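PDB 3N3Y: thymidylate synthase thyX from Helicobacter pylori, which probably catalyses the reductive methylation of dUMP to dTMP, taking the methyl group from methylenetetrahydrofolate and reducing power from NADPH and reduced FAD. Local coordinates for residues 84-89 with 166-171; 63-68 with 170-175; 9-14 with 196-201. All blocks are in the same frame, centred on the assembly; numbering follows the deposited sequence.

How the contacts relate
Contacts 1 and 2 lie side by side on strand 163-171, their centres about 8 Å apart, and share Ile-170 and Asn-171. Contact 1 adds strand 87-90 on one flank of it, contact 2 strand 64-73 on the other. Contact 3, its centre about 12 Å from that of contact 2 and about 13 Å from that of contact 1, is where strand 10-16 completes the four-stranded antiparallel sheet and meets helix 189-201. Across the tetramer, an FAD held by Arg-84 and Ile-85 of one subunit is also held by Asn-171 and Arg-173 of another, each site being built from three subunits. Contact 3 touches no cofactor, although the Cys-13 side chain comes within about 6 Å of a bound dUMP.

Contact 1: 84-89 with 166-171; sequences RIASLS and LAYSIN. With FAD (flavin-adenine dinucleotide), chain F.
Leu-88 and Tyr-168 run alongside each other in the same direction, and with Ala-86 they form the tightly packed part of this contact. Leu-88 CG sits in the plane of the tyrosine ring, at its edge, 3.6 Å from Tyr-168 CD1. With Tyr-168 CG anti to the backbone N (chi1 -170°), the ring runs back along the neighbouring strand until its hydroxyl end meets the alanine methyl, Tyr-168 OH being 3.5 Å from Ala-86 CB. The backbones are joined throughout this part. Ser-87 and Ser-169 form a hydrogen-bonded pair, Ser-87 N to Ser-169 O and Ser-169 N to Ser-87 O both measuring 2.8 Å; Ser-89 and Ala-167 repeat the pattern, with Leu-88 and Tyr-168 as the non-hydrogen-bonded pair between them. Strand 87-90 is here an outermost strand, within this chain, of the four-stranded antiparallel sheet of the ThyX fold. The serines occupy the face turned from Leu-88: Ser-87 OG bonds Glu-61 of the second subunit, while Ser-89 OG and Ser-169 OG bond His-62 there. Toward residue 84 the pairing gives way. Ile-85 is the centre of an inverse gamma turn, and a water bridges the strands, donating to Ile-85 O at 2.8 Å and accepting from Asn-171 N; Ile-85 O is also hydrogen-bonded to Ser-174 OG. The partly exposed Ile-85 side chain rests against the FAD ribose, and Ile-85 N donates to O1A. Two donors of Arg-84 hold a single phosphate oxygen: the backbone N and NE both reach FAD O2A, NE at 2.8 Å and almost straight (175°). Arg-84 NH2 goes to O2P of the other phosphate, and adenine N7A hangs 3.2 Å above the centre of the guanidinium plane.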
loop_
_atom_site.group_PDB
_atom_site.type_symbol
_atom_site.label_atom_id
_atom_site.label_comp_id
_atom_site.label_asym_id
_atom_site.label_seq_id
_atom_site.Cartn_x
_atom_site.Cartn_y
_atom_site.Cartn_z
ATOM N N ARG A 84 -0.785 5.991 -5.726
ATOM C CA ARG A 84 -1.597 5.194 -4.830
ATOM C C ARG A 84 -1.262 5.413 -3.355
ATOM O O ARG A 84 -2.103 5.201 -2.470
ATOM C CB ARG A 84 -1.473 3.714 -5.209
ATOM C CG ARG A 84 -2.088 3.415 -6.565
ATOM C CD ARG A 84 -1.599 2.115 -7.106
ATOM N NE ARG A 84 -0.185 2.184 -7.456
ATOM C CZ ARG A 84 0.479 1.179 -8.006
ATOM N NH1 ARG A 84 -0.155 0.043 -8.260
ATOM N NH2 ARG A 84 1.761 1.311 -8.307
ATOM N N ILE A 85 -0.034 5.830 -3.083
ATOM C CA ILE A 85 0.359 6.019 -1.701
ATOM C C ILE A 85 0.053 7.431 -1.249
ATOM O O ILE A 85 0.951 8.252 -1.053
ATOM C CB ILE A 85 1.803 5.629 -1.463
ATOM C CG1 ILE A 85 2.054 4.263 -2.110
ATOM C CG2 ILE A 85 2.081 5.585 0.047
ATOM C CD1 ILE A 85 3.391 3.676 -1.753
ATOM N N ALA A 86 -1.249 7.688 -1.106
ATOM C CA ALA A 86 -1.772 8.983 -0.717
ATOM C C ALA A 86 -3.254 8.825 -0.395
ATOM O O ALA A 86 -3.846 7.799 -0.693
ATOM C CB ALA A 86 -1.561 10.003 -1.833
ATOM N N SER A 87 -3.839 9.847 0.217
ATOM C CA SER A 87 -5.250 9.861 0.567
ATOM C C SER A 87 -5.921 11.049 -0.115
ATOM O O SER A 87 -5.406 12.161 -0.069
ATOM C CB SER A 87 -5.416 9.977 2.078
ATOM O OG SER A 87 -4.723 8.942 2.723
ATOM N N LEU A 88 -7.060 10.803 -0.756
ATOM C CA LEU A 88 -7.797 11.840 -1.477
ATOM C C LEU A 88 -9.243 11.848 -1.026
ATOM O O LEU A 88 -9.841 10.782 -0.868
ATOM C CB LEU A 88 -7.816 11.550 -2.971
ATOM C CG LEU A 88 -6.509 11.430 -3.711
ATOM C CD1 LEU A 88 -5.889 10.069 -3.462
ATOM C CD2 LEU A 88 -6.748 11.665 -5.185
ATOM N N SER A 89 -9.804 13.040 -0.842
ATOM C CA SER A 89 -11.254 13.212 -0.782
ATOM C C SER A 89 -11.649 14.265 -1.816
ATOM O O SER A 89 -11.261 15.427 -1.727
ATOM C CB SER A 89 -11.728 13.617 0.618
ATOM O OG SER A 89 -11.290 12.699 1.608
ATOM N N LEU A 166 -10.317 19.089 -4.057
ATOM C CA LEU A 166 -10.027 17.952 -3.200
ATOM C C LEU A 166 -9.164 18.265 -1.991
ATOM O O LEU A 166 -8.405 19.229 -1.975
ATOM C CB LEU A 166 -9.352 16.831 -4.001
ATOM C CG LEU A 166 -8.039 17.220 -4.677
ATOM C CD1 LEU A 166 -7.130 16.032 -4.794
ATOM C CD2 LEU A 166 -8.299 17.845 -6.046
ATOM N N ALA A 167 -9.314 17.432 -0.971
ATOM C CA ALA A 167 -8.331 17.323 0.087
ATOM C C ALA A 167 -7.380 16.188 -0.303
ATOM O O ALA A 167 -7.802 15.090 -0.698
ATOM C CB ALA A 167 -9.003 17.049 1.420
ATOM N N TYR A 168 -6.095 16.471 -0.212
ATOM C CA TYR A 168 -5.072 15.521 -0.589
ATOM C C TYR A 168 -4.084 15.396 0.567
ATOM O O TYR A 168 -3.492 16.386 0.978
ATOM C CB TYR A 168 -4.355 16.035 -1.842
ATOM C CG TYR A 168 -3.412 15.058 -2.500
ATOM C CD1 TYR A 168 -3.891 13.883 -3.078
ATOM C CD2 TYR A 168 -2.045 15.320 -2.579
ATOM C CE1 TYR A 168 -3.036 12.990 -3.690
ATOM C CE2 TYR A 168 -1.184 14.436 -3.209
ATOM C CZ TYR A 168 -1.690 13.268 -3.752
ATOM O OH TYR A 168 -0.859 12.374 -4.363
ATOM N N SER A 169 -3.897 14.190 1.092
ATOM C CA SER A 169 -2.912 13.987 2.155
ATOM C C SER A 169 -1.861 12.990 1.727
ATOM O O SER A 169 -2.168 11.962 1.122
ATOM C CB SER A 169 -3.580 13.518 3.447
ATOM O OG SER A 169 -4.481 14.506 3.904
ATOM N N ILE A 170 -0.615 13.287 2.057
ATOM C CA ILE A 170 0.491 12.494 1.568
ATOM C C ILE A 170 1.698 12.611 2.518
ATOM O O ILE A 170 1.935 13.673 3.121
ATOM C CB ILE A 170 0.837 12.927 0.115
ATOM C CG1 ILE A 170 1.933 12.048 -0.508
ATOM C CG2 ILE A 170 1.209 14.413 0.052
ATOM C CD1 ILE A 170 2.177 12.370 -1.961
ATOM N N ASN A 171 2.446 11.520 2.672
ATOM C CA ASN A 171 3.657 11.567 3.487
ATOM C C ASN A 171 4.870 12.047 2.680
ATOM O O ASN A 171 4.810 12.108 1.454
ATOM C CB ASN A 171 3.905 10.240 4.224
ATOM C CG ASN A 171 4.451 9.133 3.330
ATOM O OD1 ASN A 171 5.310 9.346 2.476
ATOM N ND2 ASN A 171 3.973 7.927 3.561
HETATM P PA FAD F . 2.469 5.258 -6.222
HETATM O O1A FAD F . 2.048 6.311 -5.227
HETATM O O2A FAD F . 1.346 4.500 -6.883
HETATM O O5B FAD F . 3.511 4.279 -5.511
HETATM C C5B FAD F . 4.554 4.794 -4.704
HETATM C C4B FAD F . 5.609 3.712 -4.678
HETATM O O4B FAD F . 5.055 2.565 -4.052
HETATM C C3B FAD F . 5.958 3.278 -6.091
HETATM O O3B FAD F . 7.015 4.041 -6.636
HETATM C C2B FAD F . 6.292 1.814 -5.938
HETATM O O2B FAD F . 7.623 1.718 -5.499
HETATM C C1B FAD F . 5.448 1.402 -4.751
HETATM N N9A FAD F . 4.215 0.679 -5.084
HETATM C C8A FAD F . 2.944 1.149 -4.899
HETATM N N7A FAD F . 2.093 0.172 -5.279
HETATM C C5A FAD F . 2.800 -0.904 -5.692
HETATM C C6A FAD F . 2.414 -2.142 -6.188
HETATM N N6A FAD F . 1.129 -2.529 -6.154
HETATM N N1A FAD F . 3.396 -3.041 -6.536
HETATM C C2A FAD F . 4.731 -2.717 -6.398
HETATM N N3A FAD F . 5.102 -1.490 -5.911
HETATM C C4A FAD F . 4.142 -0.600 -5.571
HETATM N N1 FAD F . -0.017 4.931 -16.465
HETATM C C2 FAD F . -0.660 4.187 -17.445
HETATM O O2 FAD F . -1.445 3.288 -17.150
HETATM N N3 FAD F . -0.441 4.452 -18.775
HETATM C C4 FAD F . 0.432 5.460 -19.132
HETATM O O4 FAD F . 0.619 5.689 -20.328
HETATM C C4X FAD F . 1.083 6.208 -18.148
HETATM N N5 FAD F . 1.952 7.206 -18.507
HETATM C C5X FAD F . 2.591 7.963 -17.550
HETATM C C6 FAD F . 3.454 8.979 -17.961
HETATM C C7 FAD F . 4.113 9.748 -17.014
HETATM C C7M FAD F . 5.050 10.841 -17.461
HETATM C C8 FAD F . 3.899 9.510 -15.657
HETATM C C8M FAD F . 4.620 10.353 -14.643
HETATM C C9 FAD F . 3.037 8.488 -15.246
HETATM C C9A FAD F . 2.367 7.708 -16.194
HETATM N N10 FAD F . 1.494 6.690 -15.822
HETATM C C10 FAD F . 0.854 5.947 -16.804
HETATM C "C1'" FAD F . 1.212 6.383 -14.372
HETATM C "C2'" FAD F . 2.254 5.450 -13.752
HETATM O "O2'" FAD F . 2.174 4.175 -14.342
HETATM C "C3'" FAD F . 2.076 5.324 -12.230
HETATM O "O3'" FAD F . 0.893 4.632 -11.883
HETATM C "C4'" FAD F . 2.033 6.685 -11.534
HETATM O "O4'" FAD F . 3.069 7.496 -12.048
HETATM C "C5'" FAD F . 2.218 6.522 -10.028
HETATM O "O5'" FAD F . 3.543 6.058 -9.834
HETATM P P FAD F . 4.014 5.169 -8.567
HETATM O O1P FAD F . 5.519 5.201 -8.464
HETATM O O2P FAD F . 3.483 3.767 -8.667
HETATM O O3P FAD F . 3.410 5.974 -7.313
HETATM O O HOH W 1 1.436 9.050 1.607
#

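Contact 2: 63-68 with 170-175; sequences LYYNFE and INARSL. With FAD (flavin-adenine dinucleotide), chain K.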
loop_
_atom_site.group_PDB
_atom_site.type_symbol
_atom_site.label_atom_id
_atom_site.label_comp_id
_atom_site.label_asym_id
_atom_site.label_seq_id
_atom_site.Cartn_x
_atom_site.Cartn_y
_atom_site.Cartn_z
ATOM N N LEU A 63 6.676 12.095 8.276
ATOM C CA LEU A 63 6.189 13.436 7.918
ATOM C C LEU A 63 4.982 13.350 6.988
ATOM O O LEU A 63 5.073 12.783 5.902
ATOM C CB LEU A 63 7.306 14.258 7.264
ATOM C CG LEU A 63 8.603 14.320 8.083
ATOM C CD1 LEU A 63 9.700 15.066 7.344
ATOM C CD2 LEU A 63 8.338 14.960 9.441
ATOM N N TYR A 64 3.869 13.925 7.427
ATOM C CA TYR A 64 2.603 13.878 6.714
ATOM C C TYR A 64 2.087 15.283 6.391
ATOM O O TYR A 64 2.144 16.175 7.227
ATOM C CB TYR A 64 1.569 13.214 7.604
ATOM C CG TYR A 64 0.434 12.544 6.873
ATOM C CD1 TYR A 64 0.687 11.631 5.854
ATOM C CD2 TYR A 64 -0.894 12.795 7.228
ATOM C CE1 TYR A 64 -0.347 10.998 5.193
ATOM C CE2 TYR A 64 -1.947 12.164 6.572
ATOM C CZ TYR A 64 -1.663 11.257 5.556
ATOM O OH TYR A 64 -2.686 10.604 4.900
ATOM N N TYR A 65 1.545 15.467 5.197
ATOM C CA TYR A 65 1.036 16.786 4.791
ATOM C C TYR A 65 -0.416 16.737 4.343
ATOM O O TYR A 65 -0.768 15.940 3.480
ATOM C CB TYR A 65 1.875 17.328 3.655
ATOM C CG TYR A 65 3.331 17.405 4.000
ATOM C CD1 TYR A 65 3.844 18.497 4.709
ATOM C CD2 TYR A 65 4.195 16.392 3.635
ATOM C CE1 TYR A 65 5.188 18.577 5.019
ATOM C CE2 TYR A 65 5.541 16.455 3.948
ATOM C CZ TYR A 65 6.029 17.543 4.646
ATOM O OH TYR A 65 7.364 17.591 4.950
ATOM N N ASN A 66 -1.246 17.583 4.941
ATOM C CA ASN A 66 -2.628 17.765 4.513
ATOM C C ASN A 66 -2.812 19.007 3.639
ATOM O O ASN A 66 -2.716 20.132 4.120
ATOM C CB ASN A 66 -3.544 17.874 5.724
ATOM C CG ASN A 66 -3.269 16.807 6.758
ATOM O OD1 ASN A 66 -2.546 17.040 7.727
ATOM N ND2 ASN A 66 -3.840 15.619 6.554
ATOM N N PHE A 67 -3.115 18.792 2.364
ATOM C CA PHE A 67 -3.312 19.880 1.418
ATOM C C PHE A 67 -4.757 20.086 1.030
ATOM O O PHE A 67 -5.607 19.211 1.196
ATOM C CB PHE A 67 -2.565 19.624 0.120
ATOM C CG PHE A 67 -1.080 19.524 0.272
ATOM C CD1 PHE A 67 -0.291 20.663 0.243
ATOM C CD2 PHE A 67 -0.463 18.285 0.391
ATOM C CE1 PHE A 67 1.073 20.573 0.346
ATOM C CE2 PHE A 67 0.911 18.187 0.499
ATOM C CZ PHE A 67 1.682 19.336 0.479
ATOM N N GLU A 68 -5.016 21.265 0.479
ATOM C CA GLU A 68 -6.268 21.530 -0.193
ATOM C C GLU A 68 -5.916 21.952 -1.615
ATOM O O GLU A 68 -5.026 22.769 -1.813
ATOM C CB GLU A 68 -7.039 22.620 0.542
ATOM C CG GLU A 68 -8.506 22.707 0.171
ATOM C CD GLU A 68 -9.093 24.099 0.444
ATOM O OE1 GLU A 68 -8.794 24.681 1.517
ATOM O OE2 GLU A 68 -9.845 24.613 -0.420
ATOM N N ILE A 170 -0.615 13.287 2.057
ATOM C CA ILE A 170 0.491 12.494 1.568
ATOM C C ILE A 170 1.698 12.611 2.518
ATOM O O ILE A 170 1.935 13.673 3.121
ATOM C CB ILE A 170 0.837 12.927 0.115
ATOM C CG1 ILE A 170 1.933 12.048 -0.508
ATOM C CG2 ILE A 170 1.209 14.413 0.052
ATOM C CD1 ILE A 170 2.177 12.370 -1.961
ATOM N N ASN A 171 2.446 11.520 2.672
ATOM C CA ASN A 171 3.657 11.567 3.487
ATOM C C ASN A 171 4.870 12.047 2.680
ATOM O O ASN A 171 4.810 12.108 1.454
ATOM C CB ASN A 171 3.905 10.240 4.224
ATOM C CG ASN A 171 4.451 9.133 3.330
ATOM O OD1 ASN A 171 5.310 9.346 2.476
ATOM N ND2 ASN A 171 3.973 7.927 3.561
ATOM N N ALA A 172 5.961 12.395 3.361
ATOM C CA ALA A 172 7.102 13.060 2.696
ATOM C C ALA A 172 7.834 12.185 1.699
ATOM O O ALA A 172 8.316 12.672 0.691
ATOM C CB ALA A 172 8.077 13.614 3.709
ATOM N N ARG A 173 7.917 10.891 1.968
ATOM C CA ARG A 173 8.553 9.978 1.035
ATOM C C ARG A 173 7.745 9.827 -0.257
ATOM O O ARG A 173 8.296 9.781 -1.358
ATOM C CB ARG A 173 8.738 8.624 1.689
ATOM C CG ARG A 173 9.453 7.600 0.825
ATOM C CD ARG A 173 9.557 6.268 1.567
ATOM N NE ARG A 173 10.494 5.367 0.915
ATOM C CZ ARG A 173 10.541 4.053 1.111
ATOM N NH1 ARG A 173 9.682 3.470 1.943
ATOM N NH2 ARG A 173 11.443 3.318 0.464
ATOM N N SER A 174 6.430 9.726 -0.126
ATOM C CA SER A 174 5.582 9.619 -1.306
ATOM C C SER A 174 5.551 10.954 -2.035
ATOM O O SER A 174 5.591 10.998 -3.261
ATOM C CB SER A 174 4.166 9.190 -0.932
ATOM O OG SER A 174 3.441 8.862 -2.102
ATOM N N LEU A 175 5.496 12.040 -1.275
ATOM C CA LEU A 175 5.529 13.375 -1.875
ATOM C C LEU A 175 6.789 13.579 -2.703
ATOM O O LEU A 175 6.723 14.177 -3.773
ATOM C CB LEU A 175 5.389 14.483 -0.829
ATOM C CG LEU A 175 5.317 15.914 -1.371
ATOM C CD1 LEU A 175 4.215 16.079 -2.434
ATOM C CD2 LEU A 175 5.082 16.876 -0.227
HETATM P PA FAD K . 8.319 -1.889 0.861
HETATM O O1A FAD K . 8.060 -3.253 0.257
HETATM O O2A FAD K . 7.717 -1.706 2.236
HETATM O O5B FAD K . 7.740 -0.765 -0.113
HETATM C C5B FAD K . 8.004 -0.832 -1.497
HETATM C C4B FAD K . 7.983 0.593 -2.019
HETATM O O4B FAD K . 6.687 1.127 -1.815
HETATM C C3B FAD K . 8.939 1.480 -1.220
HETATM O O3B FAD K . 10.217 1.535 -1.810
HETATM C C2B FAD K . 8.238 2.821 -1.207
HETATM O O2B FAD K . 8.498 3.492 -2.413
HETATM C C1B FAD K . 6.778 2.437 -1.294
HETATM N N9A FAD K . 6.039 2.505 -0.023
HETATM C C8A FAD K . 5.491 1.457 0.676
HETATM N N7A FAD K . 4.867 1.960 1.764
HETATM C C5A FAD K . 5.019 3.310 1.765
HETATM C C6A FAD K . 4.603 4.313 2.634
HETATM N N6A FAD K . 3.741 4.044 3.612
HETATM N N1A FAD K . 4.920 5.624 2.352
HETATM C C2A FAD K . 5.653 5.940 1.231
HETATM N N3A FAD K . 6.072 4.946 0.383
HETATM C C4A FAD K . 5.750 3.662 0.645
HETATM N N1 FAD K . 14.361 -0.331 9.513
HETATM C C2 FAD K . 14.398 0.190 10.793
HETATM O O2 FAD K . 13.369 0.495 11.368
HETATM N N3 FAD K . 15.599 0.375 11.441
HETATM C C4 FAD K . 16.782 0.040 10.825
HETATM O O4 FAD K . 17.831 0.223 11.426
HETATM C C4X FAD K . 16.771 -0.494 9.537
HETATM N N5 FAD K . 17.961 -0.831 8.912
HETATM C C5X FAD K . 17.916 -1.369 7.639
HETATM C C6 FAD K . 19.102 -1.718 7.007
HETATM C C7 FAD K . 19.085 -2.256 5.729
HETATM C C7M FAD K . 20.380 -2.630 5.063
HETATM C C8 FAD K . 17.866 -2.441 5.071
HETATM C C8M FAD K . 17.848 -3.018 3.685
HETATM C C9 FAD K . 16.668 -2.089 5.691
HETATM C C9A FAD K . 16.688 -1.550 6.977
HETATM N N10 FAD K . 15.503 -1.202 7.606
HETATM C C10 FAD K . 15.547 -0.677 8.882
HETATM C "C1'" FAD K . 14.164 -1.424 6.944
HETATM C "C2'" FAD K . 13.772 -0.365 5.922
HETATM O "O2'" FAD K . 13.686 0.902 6.547
HETATM C "C3'" FAD K . 12.431 -0.714 5.263
HETATM O "O3'" FAD K . 11.372 -0.714 6.197
HETATM C "C4'" FAD K . 12.452 -2.051 4.527
HETATM O "O4'" FAD K . 13.662 -2.159 3.826
HETATM C "C5'" FAD K . 11.381 -2.072 3.457
HETATM O "O5'" FAD K . 11.805 -1.174 2.438
HETATM P P FAD K . 10.740 -0.455 1.461
HETATM O O1P FAD K . 11.459 0.267 0.342
HETATM O O2P FAD K . 9.885 0.477 2.274
HETATM O O3P FAD K . 9.924 -1.686 0.811
#
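Leu-63 and Ala-172 meet CB to CB at 3.7 Å, where strand 163-171 runs out beside strand 64-73 and turns into helix 172-182 with Asn-171 as its N-cap. Tyr-65 and Ile-170 form an antiparallel hydrogen-bonded pair, each backbone N donating to the other's O, and Leu-63 O then takes the N-H of Ala-172 in a bent bond (136°). The two tyrosines swing to different faces of the sheet. Tyr-64 brings its ring edge to Asn-171, CD1 lying 3.9 Å from Asn-171 CB, which is in the ring plane; its hydroxyl bonds Glu-61 O of the second subunit, and its ring stacks on Tyr-64 of that subunit. Tyr-65 has CG beside the backbone N (chi1 -56°), which sets its ring edge against the first turn of the helix, with CE2 3.8 Å from Ala-172 CB. Leu-175 crosses this tyrosine at about a right angle. Phe-67 continues the apolar row: its ring edge meets the Ile-170 branch methyl, Phe-67 CE2 to Ile-170 CG2 at 3.8 Å. Asn-171 does double duty with its amide. The side chain rises between the backbone N and carbonyl carbon; this chi1 of 76° turns OD1 to Ser-174 N, from which it accepts the capping bond at 2.9 Å, and leaves ND2 to donate to adenine N1A of FAD at 2.8 Å. Held at both ends, the amide has its flip settled. Arg-173 stretches out along the cofactor, C2B of the ribose lying over one face of its guanidinium. Its two terminal nitrogens grip one phosphate at the guanidinium edge, NH1 to O2P at 3.0 Å and NH2 to O1P at 3.1 Å.

Contact 3: 9-14 with 196-201; sequences MEVICK and KALFDA
Within the two segments no ring meets across the contact, which joins Val-11 to Ala-197, Leu-198 and Ala-201; the ring of Phe-199, with Asp-200 OD1 in plane at its edge, belongs to another side of the helix. At its centre the meeting is of methyl groups. Val-11 divides its branches between two turns of the helix. CG1, anti to the backbone N (chi1 -178°), touches Ala-201 CB at 3.7 Å and Leu-198 CD2 at 3.9 Å, while CG2 meets Ala-197 CB at 3.6 Å. The axes of 10-14 and 196-201 come to 7.4 Å, consistent with the small alanines facing the strand. Met-9, its chain bent at two torsions, adds SD at 4.1 Å from Ala-197 CB. At the far end Cys-13 CB lies close to Ala-201 O. No hydrogen bond joins the two segments, which cross at -34°. Strand 10-16, an outermost strand of the sheet within this chain, packs here on the C-terminal part of helix 189-201; its backbone is bonded to strand 64-73, whose Phe-67 packs against Val-11, Leu-198 and Ala-201, so that helix and both strands meet round one apolar cluster.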
loop_
_atom_site.group_PDB
_atom_site.type_symbol
_atom_site.label_atom_id
_atom_site.label_comp_id
_atom_site.label_asym_id
_atom_site.label_seq_id
_atom_site.Cartn_x
_atom_site.Cartn_y
_atom_site.Cartn_z
ATOM N N MET A 9 -4.002 26.943 -10.404
ATOM C CA MET A 9 -4.776 26.218 -9.388
ATOM C C MET A 9 -4.260 26.563 -7.980
ATOM O O MET A 9 -3.069 26.784 -7.795
ATOM C CB MET A 9 -4.818 24.696 -9.653
ATOM C CG MET A 9 -3.771 23.846 -8.948
ATOM S SD MET A 9 -2.185 23.728 -9.817
ATOM C CE MET A 9 -2.614 22.740 -11.252
ATOM N N GLU A 10 -5.168 26.644 -7.011
ATOM C CA GLU A 10 -4.824 27.053 -5.644
ATOM C C GLU A 10 -4.537 25.867 -4.702
ATOM O O GLU A 10 -5.404 25.016 -4.466
ATOM C CB GLU A 10 -5.936 27.945 -5.062
ATOM C CG GLU A 10 -6.165 29.246 -5.862
ATOM C CD GLU A 10 -7.537 29.899 -5.633
ATOM O OE1 GLU A 10 -8.333 29.399 -4.802
ATOM O OE2 GLU A 10 -7.816 30.925 -6.299
ATOM N N VAL A 11 -3.319 25.822 -4.167
ATOM C CA VAL A 11 -2.930 24.797 -3.199
ATOM C C VAL A 11 -2.581 25.374 -1.828
ATOM O O VAL A 11 -1.680 26.201 -1.714
ATOM C CB VAL A 11 -1.706 24.017 -3.668
ATOM C CG1 VAL A 11 -1.371 22.938 -2.658
ATOM C CG2 VAL A 11 -1.945 23.413 -5.019
ATOM N N ILE A 12 -3.287 24.915 -0.795
ATOM C CA ILE A 12 -3.005 25.276 0.594
ATOM C C ILE A 12 -2.497 24.063 1.368
ATOM O O ILE A 12 -3.091 22.982 1.301
ATOM C CB ILE A 12 -4.281 25.744 1.347
ATOM C CG1 ILE A 12 -5.032 26.826 0.574
ATOM C CG2 ILE A 12 -3.912 26.247 2.741
ATOM C CD1 ILE A 12 -4.243 28.085 0.388
ATOM N N CYS A 13 -1.410 24.234 2.110
ATOM C CA CYS A 13 -1.030 23.225 3.094
ATOM C C CYS A 13 -1.694 23.563 4.420
ATOM O O CYS A 13 -1.341 24.553 5.051
ATOM C CB CYS A 13 0.480 23.141 3.260
ATOM S SG CYS A 13 0.987 21.846 4.432
ATOM N N LYS A 14 -2.665 22.749 4.830
ATOM C CA LYS A 14 -3.483 23.050 5.992
ATOM C C LYS A 14 -2.892 22.489 7.295
ATOM O O LYS A 14 -3.164 22.989 8.384
ATOM C CB LYS A 14 -4.899 22.508 5.780
ATOM C CG LYS A 14 -5.440 22.783 4.398
ATOM C CD LYS A 14 -6.933 22.581 4.357
ATOM C CE LYS A 14 -7.304 21.145 4.697
ATOM N NZ LYS A 14 -8.751 20.895 4.406
ATOM N N LYS A 196 4.705 22.159 -8.789
ATOM C CA LYS A 196 5.260 23.420 -8.327
ATOM C C LYS A 196 4.366 24.033 -7.260
ATOM O O LYS A 196 4.843 24.498 -6.229
ATOM C CB LYS A 196 5.427 24.397 -9.489
ATOM C CG LYS A 196 5.816 25.794 -9.039
ATOM C CD LYS A 196 5.604 26.816 -10.145
ATOM C CE LYS A 196 6.120 28.196 -9.739
ATOM N NZ LYS A 196 7.586 28.173 -9.450
ATOM N N ALA A 197 3.063 24.042 -7.506
ATOM C CA ALA A 197 2.138 24.606 -6.533
ATOM C C ALA A 197 2.170 23.877 -5.168
ATOM O O ALA A 197 1.946 24.493 -4.121
ATOM C CB ALA A 197 0.727 24.643 -7.108
ATOM N N LEU A 198 2.448 22.573 -5.181
ATOM C CA LEU A 198 2.488 21.787 -3.941
ATOM C C LEU A 198 3.771 22.110 -3.174
ATOM O O LEU A 198 3.752 22.271 -1.965
ATOM C CB LEU A 198 2.410 20.271 -4.212
ATOM C CG LEU A 198 1.099 19.557 -4.613
ATOM C CD1 LEU A 198 1.388 18.158 -5.186
ATOM C CD2 LEU A 198 0.095 19.461 -3.448
ATOM N N PHE A 199 4.881 22.180 -3.894
ATOM C CA PHE A 199 6.138 22.594 -3.311
ATOM C C PHE A 199 5.976 23.944 -2.636
ATOM O O PHE A 199 6.354 24.123 -1.477
ATOM C CB PHE A 199 7.206 22.721 -4.378
ATOM C CG PHE A 199 8.512 23.202 -3.847
ATOM C CD1 PHE A 199 9.364 22.330 -3.175
ATOM C CD2 PHE A 199 8.897 24.524 -4.006
ATOM C CE1 PHE A 199 10.588 22.764 -2.670
ATOM C CE2 PHE A 199 10.124 24.973 -3.512
ATOM C CZ PHE A 199 10.969 24.093 -2.840
ATOM N N ASP A 200 5.398 24.895 -3.358
ATOM C CA ASP A 200 5.279 26.240 -2.821
ATOM C C ASP A 200 4.347 26.320 -1.613
ATOM O O ASP A 200 4.468 27.252 -0.810
ATOM C CB ASP A 200 4.851 27.238 -3.903
ATOM C CG ASP A 200 5.874 27.356 -5.026
ATOM O OD1 ASP A 200 7.009 26.844 -4.864
ATOM O OD2 ASP A 200 5.539 27.964 -6.073
ATOM N N ALA A 201 3.424 25.361 -1.480
ATOM C CA ALA A 201 2.502 25.359 -0.332
ATOM C C ALA A 201 3.165 24.826 0.940
ATOM O O ALA A 201 2.665 25.027 2.042
ATOM C CB ALA A 201 1.230 24.568 -0.636
#